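Side-chain contacts in alpha-catenin-like protein hmp-1 (Caenorhabditis elegans, PDB 5H5M), which belongs to the core cadherin-catenin complex of adherens junctions and is needed for cell migration and cell shape changes as the embryo encloses and elongates: residues Ser53-Arg58 against Ile119-Leu124; Glu250-Gly255 against Asn353-Ala358. All coordinates share one frame; numbering follows the deposited sequence.

Contact 1 (Ser53-Arg58 against Ile119-Leu124)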
loop_
_atom_site.group_PDB
_atom_site.type_symbol
_atom_site.label_atom_id
_atom_site.label_comp_id
_atom_site.label_asym_id
_atom_site.label_seq_id
_atom_site.Cartn_x
_atom_site.Cartn_y
_atom_site.Cartn_z
ATOM N N SER A 53 -9.852 -4.917 5.783
ATOM C CA SER A 53 -8.961 -3.782 5.608
ATOM C C SER A 53 -8.973 -3.371 4.138
ATOM O O SER A 53 -8.578 -2.258 3.787
ATOM C CB SER A 53 -7.543 -4.124 6.067
ATOM O OG SER A 53 -7.049 -5.265 5.387
ATOM N N THR A 54 -9.438 -4.280 3.284
ATOM C CA THR A 54 -9.495 -4.035 1.845
ATOM C C THR A 54 -10.574 -3.005 1.513
ATOM O O THR A 54 -11.661 -3.030 2.087
ATOM C CB THR A 54 -9.761 -5.345 1.063
ATOM O OG1 THR A 54 -8.719 -6.290 1.337
ATOM C CG2 THR A 54 -9.815 -5.089 -0.439
ATOM N N ARG A 55 -10.264 -2.096 0.593
ATOM C CA ARG A 55 -11.206 -1.054 0.193
ATOM C C ARG A 55 -12.346 -1.621 -0.654
ATOM O O ARG A 55 -12.159 -2.580 -1.406
ATOM C CB ARG A 55 -10.479 0.060 -0.567
ATOM C CG ARG A 55 -9.710 1.030 0.338
ATOM C CD ARG A 55 -8.756 1.906 -0.465
ATOM N NE ARG A 55 -8.211 3.018 0.314
ATOM C CZ ARG A 55 -7.193 2.916 1.166
ATOM N NH1 ARG A 55 -6.602 1.745 1.371
ATOM N NH2 ARG A 55 -6.765 3.988 1.821
ATOM N N GLU A 56 -13.523 -1.015 -0.527
ATOM C CA GLU A 56 -14.743 -1.538 -1.138
ATOM C C GLU A 56 -14.702 -1.588 -2.662
ATOM O O GLU A 56 -15.084 -2.590 -3.264
ATOM C CB GLU A 56 -15.949 -0.710 -0.689
ATOM C CG GLU A 56 -17.271 -1.145 -1.308
ATOM C CD GLU A 56 -17.689 -2.546 -0.893
ATOM O OE1 GLU A 56 -17.190 -3.047 0.138
ATOM O OE2 GLU A 56 -18.522 -3.149 -1.603
ATOM N N ASN A 57 -14.246 -0.509 -3.284
ATOM C CA ASN A 57 -14.264 -0.410 -4.735
ATOM C C ASN A 57 -13.281 -1.377 -5.397
ATOM O O ASN A 57 -13.556 -1.908 -6.471
ATOM C CB ASN A 57 -13.986 1.033 -5.163
ATOM C CG ASN A 57 -13.708 1.165 -6.650
ATOM O OD1 ASN A 57 -12.561 1.075 -7.090
ATOM N ND2 ASN A 57 -14.761 1.361 -7.435
ATOM N N ARG A 58 -12.149 -1.628 -4.745
ATOM C CA ARG A 58 -11.181 -2.582 -5.275
ATOM C C ARG A 58 -11.655 -4.009 -5.005
ATOM O O ARG A 58 -11.380 -4.926 -5.777
ATOM C CB ARG A 58 -9.792 -2.347 -4.671
ATOM C CG ARG A 58 -8.670 -3.033 -5.442
ATOM C CD ARG A 58 -7.350 -2.290 -5.308
ATOM N NE ARG A 58 -7.143 -1.327 -6.384
ATOM C CZ ARG A 58 -6.780 -0.062 -6.202
ATOM N NH1 ARG A 58 -6.575 0.406 -4.979
ATOM N NH2 ARG A 58 -6.616 0.737 -7.247
ATOM N N ILE A 119 -0.011 -1.453 1.729
ATOM C CA ILE A 119 1.338 -0.910 1.872
ATOM C C ILE A 119 1.310 0.614 1.942
ATOM O O ILE A 119 2.041 1.227 2.726
ATOM C CB ILE A 119 2.249 -1.355 0.710
ATOM C CG1 ILE A 119 2.417 -2.878 0.729
ATOM C CG2 ILE A 119 3.609 -0.673 0.789
ATOM C CD1 ILE A 119 3.331 -3.409 -0.350
ATOM N N SER A 120 0.448 1.217 1.127
ATOM C CA SER A 120 0.291 2.667 1.109
ATOM C C SER A 120 -0.152 3.187 2.476
ATOM O O SER A 120 0.419 4.148 2.990
ATOM C CB SER A 120 -0.711 3.084 0.026
ATOM O OG SER A 120 -0.886 4.492 -0.012
ATOM N N ASP A 121 -1.157 2.543 3.065
ATOM C CA ASP A 121 -1.671 2.945 4.374
ATOM C C ASP A 121 -0.688 2.665 5.510
ATOM O O ASP A 121 -0.418 3.533 6.340
ATOM C CB ASP A 121 -2.997 2.234 4.680
ATOM C CG ASP A 121 -4.129 2.678 3.769
ATOM O OD1 ASP A 121 -4.036 3.778 3.186
ATOM O OD2 ASP A 121 -5.120 1.925 3.641
ATOM N N ALA A 122 -0.155 1.449 5.540
ATOM C CA ALA A 122 0.590 0.969 6.700
ATOM C C ALA A 122 1.965 1.612 6.854
ATOM O O ALA A 122 2.477 1.722 7.967
ATOM C CB ALA A 122 0.733 -0.545 6.632
ATOM N N PHE A 123 2.555 2.045 5.744
ATOM C CA PHE A 123 3.939 2.512 5.761
ATOM C C PHE A 123 4.087 3.997 5.436
ATOM O O PHE A 123 5.193 4.465 5.166
ATOM C CB PHE A 123 4.784 1.677 4.791
ATOM C CG PHE A 123 4.961 0.250 5.230
ATOM C CD1 PHE A 123 3.974 -0.695 4.978
ATOM C CD2 PHE A 123 6.100 -0.143 5.916
ATOM C CE1 PHE A 123 4.124 -2.009 5.398
ATOM C CE2 PHE A 123 6.258 -1.455 6.338
ATOM C CZ PHE A 123 5.267 -2.390 6.080
ATOM N N LEU A 124 2.985 4.742 5.478
ATOM C CA LEU A 124 3.055 6.176 5.207
ATOM C C LEU A 124 3.749 6.929 6.342
ATOM O O LEU A 124 4.226 8.043 6.145
ATOM C CB LEU A 124 1.656 6.761 4.950
ATOM C CG LEU A 124 0.589 6.960 6.034
ATOM C CD1 LEU A 124 0.808 8.236 6.838
ATOM C CD2 LEU A 124 -0.790 6.994 5.386
HETATM O O HOH W 1 -5.357 -1.024 4.219
#

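Contact 2 (Glu250-Gly255 against Asn353-Ala358)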
loop_
_atom_site.group_PDB
_atom_site.type_symbol
_atom_site.label_atom_id
_atom_site.label_comp_id
_atom_site.label_asym_id
_atom_site.label_seq_id
_atom_site.Cartn_x
_atom_site.Cartn_y
_atom_site.Cartn_z
ATOM N N GLU A 250 -8.399 10.491 -1.877
ATOM C CA GLU A 250 -9.235 9.997 -0.779
ATOM C C GLU A 250 -9.025 10.793 0.506
ATOM O O GLU A 250 -9.987 11.167 1.180
ATOM C CB GLU A 250 -8.950 8.523 -0.495
ATOM C CG GLU A 250 -9.421 7.548 -1.550
ATOM C CD GLU A 250 -9.186 6.105 -1.133
ATOM O OE1 GLU A 250 -9.348 5.200 -1.980
ATOM O OE2 GLU A 250 -8.837 5.878 0.046
ATOM N N ASP A 251 -7.761 11.034 0.846
ATOM C CA ASP A 251 -7.419 11.799 2.043
ATOM C C ASP A 251 -8.017 13.200 2.000
ATOM O O ASP A 251 -8.542 13.687 3.000
ATOM C CB ASP A 251 -5.904 11.897 2.213
ATOM C CG ASP A 251 -5.255 10.556 2.471
ATOM O OD1 ASP A 251 -5.957 9.627 2.931
ATOM O OD2 ASP A 251 -4.036 10.438 2.220
ATOM N N CYS A 252 -7.927 13.839 0.838
ATOM C CA CYS A 252 -8.506 15.162 0.637
ATOM C C CYS A 252 -10.015 15.134 0.848
ATOM O O CYS A 252 -10.581 16.030 1.478
ATOM C CB CYS A 252 -8.182 15.685 -0.765
ATOM S SG CYS A 252 -8.878 17.315 -1.133
ATOM N N GLU A 253 -10.663 14.098 0.326
ATOM C CA GLU A 253 -12.107 13.962 0.470
ATOM C C GLU A 253 -12.490 13.757 1.932
ATOM O O GLU A 253 -13.523 14.248 2.384
ATOM C CB GLU A 253 -12.628 12.808 -0.384
ATOM C CG GLU A 253 -12.485 13.039 -1.879
ATOM C CD GLU A 253 -12.990 11.870 -2.704
ATOM O OE1 GLU A 253 -13.221 10.784 -2.126
ATOM O OE2 GLU A 253 -13.158 12.038 -3.931
ATOM N N ARG A 254 -11.651 13.032 2.665
ATOM C CA ARG A 254 -11.870 12.828 4.092
ATOM C C ARG A 254 -11.746 14.147 4.851
ATOM O O ARG A 254 -12.555 14.445 5.729
ATOM C CB ARG A 254 -10.887 11.797 4.651
ATOM C CG ARG A 254 -11.496 10.418 4.868
ATOM C CD ARG A 254 -10.529 9.471 5.577
ATOM N NE ARG A 254 -9.304 9.242 4.809
ATOM C CZ ARG A 254 -9.172 8.303 3.875
ATOM N NH1 ARG A 254 -10.190 7.505 3.585
ATOM N NH2 ARG A 254 -8.022 8.165 3.225
ATOM N N GLY A 255 -10.735 14.935 4.497
ATOM C CA GLY A 255 -10.534 16.241 5.100
ATOM C C GLY A 255 -11.666 17.206 4.796
ATOM O O GLY A 255 -12.038 18.023 5.638
ATOM N N ASN A 353 -12.486 24.913 -0.101
ATOM C CA ASN A 353 -11.743 25.290 -1.292
ATOM C C ASN A 353 -10.261 25.519 -0.992
ATOM O O ASN A 353 -9.399 25.134 -1.780
ATOM C CB ASN A 353 -12.358 26.541 -1.924
ATOM C CG ASN A 353 -13.630 26.238 -2.699
ATOM O OD1 ASN A 353 -13.759 25.179 -3.314
ATOM N ND2 ASN A 353 -14.576 27.169 -2.673
ATOM N N GLU A 354 -9.968 26.140 0.146
ATOM C CA GLU A 354 -8.582 26.362 0.554
ATOM C C GLU A 354 -7.851 25.044 0.784
ATOM O O GLU A 354 -6.669 24.918 0.469
ATOM C CB GLU A 354 -8.519 27.224 1.818
ATOM C CG GLU A 354 -7.131 27.329 2.456
ATOM C CD GLU A 354 -6.070 27.922 1.534
ATOM O OE1 GLU A 354 -6.425 28.562 0.520
ATOM O OE2 GLU A 354 -4.870 27.752 1.834
ATOM N N PHE A 355 -8.561 24.061 1.328
ATOM C CA PHE A 355 -7.981 22.746 1.555
ATOM C C PHE A 355 -7.742 22.022 0.233
ATOM O O PHE A 355 -6.707 21.386 0.048
ATOM C CB PHE A 355 -8.884 21.908 2.459
ATOM C CG PHE A 355 -8.249 20.630 2.929
ATOM C CD1 PHE A 355 -7.103 20.658 3.707
ATOM C CD2 PHE A 355 -8.799 19.405 2.599
ATOM C CE1 PHE A 355 -6.515 19.486 4.147
ATOM C CE2 PHE A 355 -8.214 18.229 3.035
ATOM C CZ PHE A 355 -7.071 18.271 3.812
ATOM N N ILE A 356 -8.706 22.128 -0.679
ATOM C CA ILE A 356 -8.593 21.526 -2.005
ATOM C C ILE A 356 -7.413 22.106 -2.776
ATOM O O ILE A 356 -6.628 21.367 -3.374
ATOM C CB ILE A 356 -9.887 21.723 -2.827
ATOM C CG1 ILE A 356 -10.994 20.805 -2.308
ATOM C CG2 ILE A 356 -9.642 21.447 -4.307
ATOM C CD1 ILE A 356 -12.316 20.973 -3.039
ATOM N N ASN A 357 -7.287 23.428 -2.757
ATOM C CA ASN A 357 -6.174 24.093 -3.427
ATOM C C ASN A 357 -4.835 23.725 -2.801
ATOM O O ASN A 357 -3.828 23.627 -3.497
ATOM C CB ASN A 357 -6.356 25.613 -3.406
ATOM C CG ASN A 357 -7.532 26.069 -4.246
ATOM O OD1 ASN A 357 -7.929 25.395 -5.196
ATOM N ND2 ASN A 357 -8.096 27.220 -3.900
ATOM N N ALA A 358 -4.829 23.516 -1.488
ATOM C CA ALA A 358 -3.613 23.109 -0.792
ATOM C C ALA A 358 -3.229 21.676 -1.156
ATOM O O ALA A 358 -2.063 21.389 -1.413
ATOM C CB ALA A 358 -3.787 23.247 0.708
#

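Contact 1 (Ser53-Arg58 against Ile119-Leu124)
Arg55 and Asp121 form a two-pronged surface salt bridge between the loop that leads into helix 56-80 and the last turn of helix 92-122, in the M domain of this alpha-catenin. The guanidinium comes in end-on. Its NH1 lies 2.7 Å from OD2 of Asp121, and its NH2 lies 3.1 Å from OD1 of the same carboxylate, with a weak second bond from NH2 to OD2. The NH2 bond to OD1 is the straighter, at 160°, and uses the syn lone pair of OD1; the NH1 bond reaches OD2 on its syn side but 26° out of the carboxylate plane. That offset is in keeping with the twist between the two flat groups, whose planes stand 40° apart, although both oxygens stay close to the guanidinium plane. Arg55 is the N-cap residue of its helix, and its chain runs extended from CG to NE, which carries the charged end across the gap. A water 3.0 Å from Asp121 OD2 sits on the Ser53 side and makes at most a weak, long link to the Ser53 carbonyl. With an alanine in place of Arg55, the Asp121 carboxylate would probably keep only Arg286 of these salt-bridge partners, and Glu250 would lose its bridge to this side chain. Those two residues belong to helices 276-300 and 237-260. His247, also on helix 237-260, touches both side chains, so the pair lies where four helices of this all-helical domain come together.

Contact 2 (Glu250-Gly255 against Asn353-Ala358)
Helices 237-260 and 345-374 run antiparallel here, their local axes 164° apart in direction and 10.1 Å apart at closest approach, the CA atoms of Cys252 and Ile356 being the nearest pair at 6.9 Å. The Phe355 ring bridges this gap. With its CG anti to the backbone N (chi1 -170°), the ring leaves its own helix and heads for the backbone of the other. Its CE2 corner arrives 3.6 Å from the carbonyl O of Cys252, which lies at the ring edge and near the ring plane, and 3.7 Å from the CA of Gly255, which meets the ring obliquely. Gly255 has no side chain, and that is what lets the ring come so near: a CB at this position would point toward the ring and run into CE2. Such antiparallel packing of long helices belongs to the helical bundles of the vinculin/alpha-catenin family, and Phe355 is buried within one of them, also touching Ile259 further along helix 237-260, Val276 of helix 276-300 and Leu332 of helix 305-339. The sulfur of Cys252 makes an oblique sulfur-aromatic contact with the ring, SG lying 5.1 Å from the ring centroid and 53° off its normal. The same SG lies 4.2 Å from CG1 of Ile356, so the thiol has the phenyl ring and the isoleucine as neighbours at the outer, partly exposed margin of the interface. No hydrogen bond joins the two segments. Asp251 and Arg254 turn to other partners: Arg254 NH2 forms a salt bridge with Asp251 OD1 one turn back, modelled doubtfully short, while OD2 of that aspartate pairs with Arg286 of helix 276-300.

How the contacts relate
Contact 1 closes before contact 2 opens along the chain, and their centres lie about 19 Å apart, with contact 1 near the middle of the molecule and contact 2 about 21 Å from its centre. The two share no helix, yet they touch: Arg55 NE of contact 1 meets Glu250 OE2 of contact 2 in a 2.9 Å salt bridge. Arg286 makes a second link, serving an aspartate of each contact. Charged pairs thus run from the ends of helices 56-80 and 92-122 to helices 237-260 and 276-300, with helix 345-374 packed against the former of these two, joining separate helical parts of the M domain.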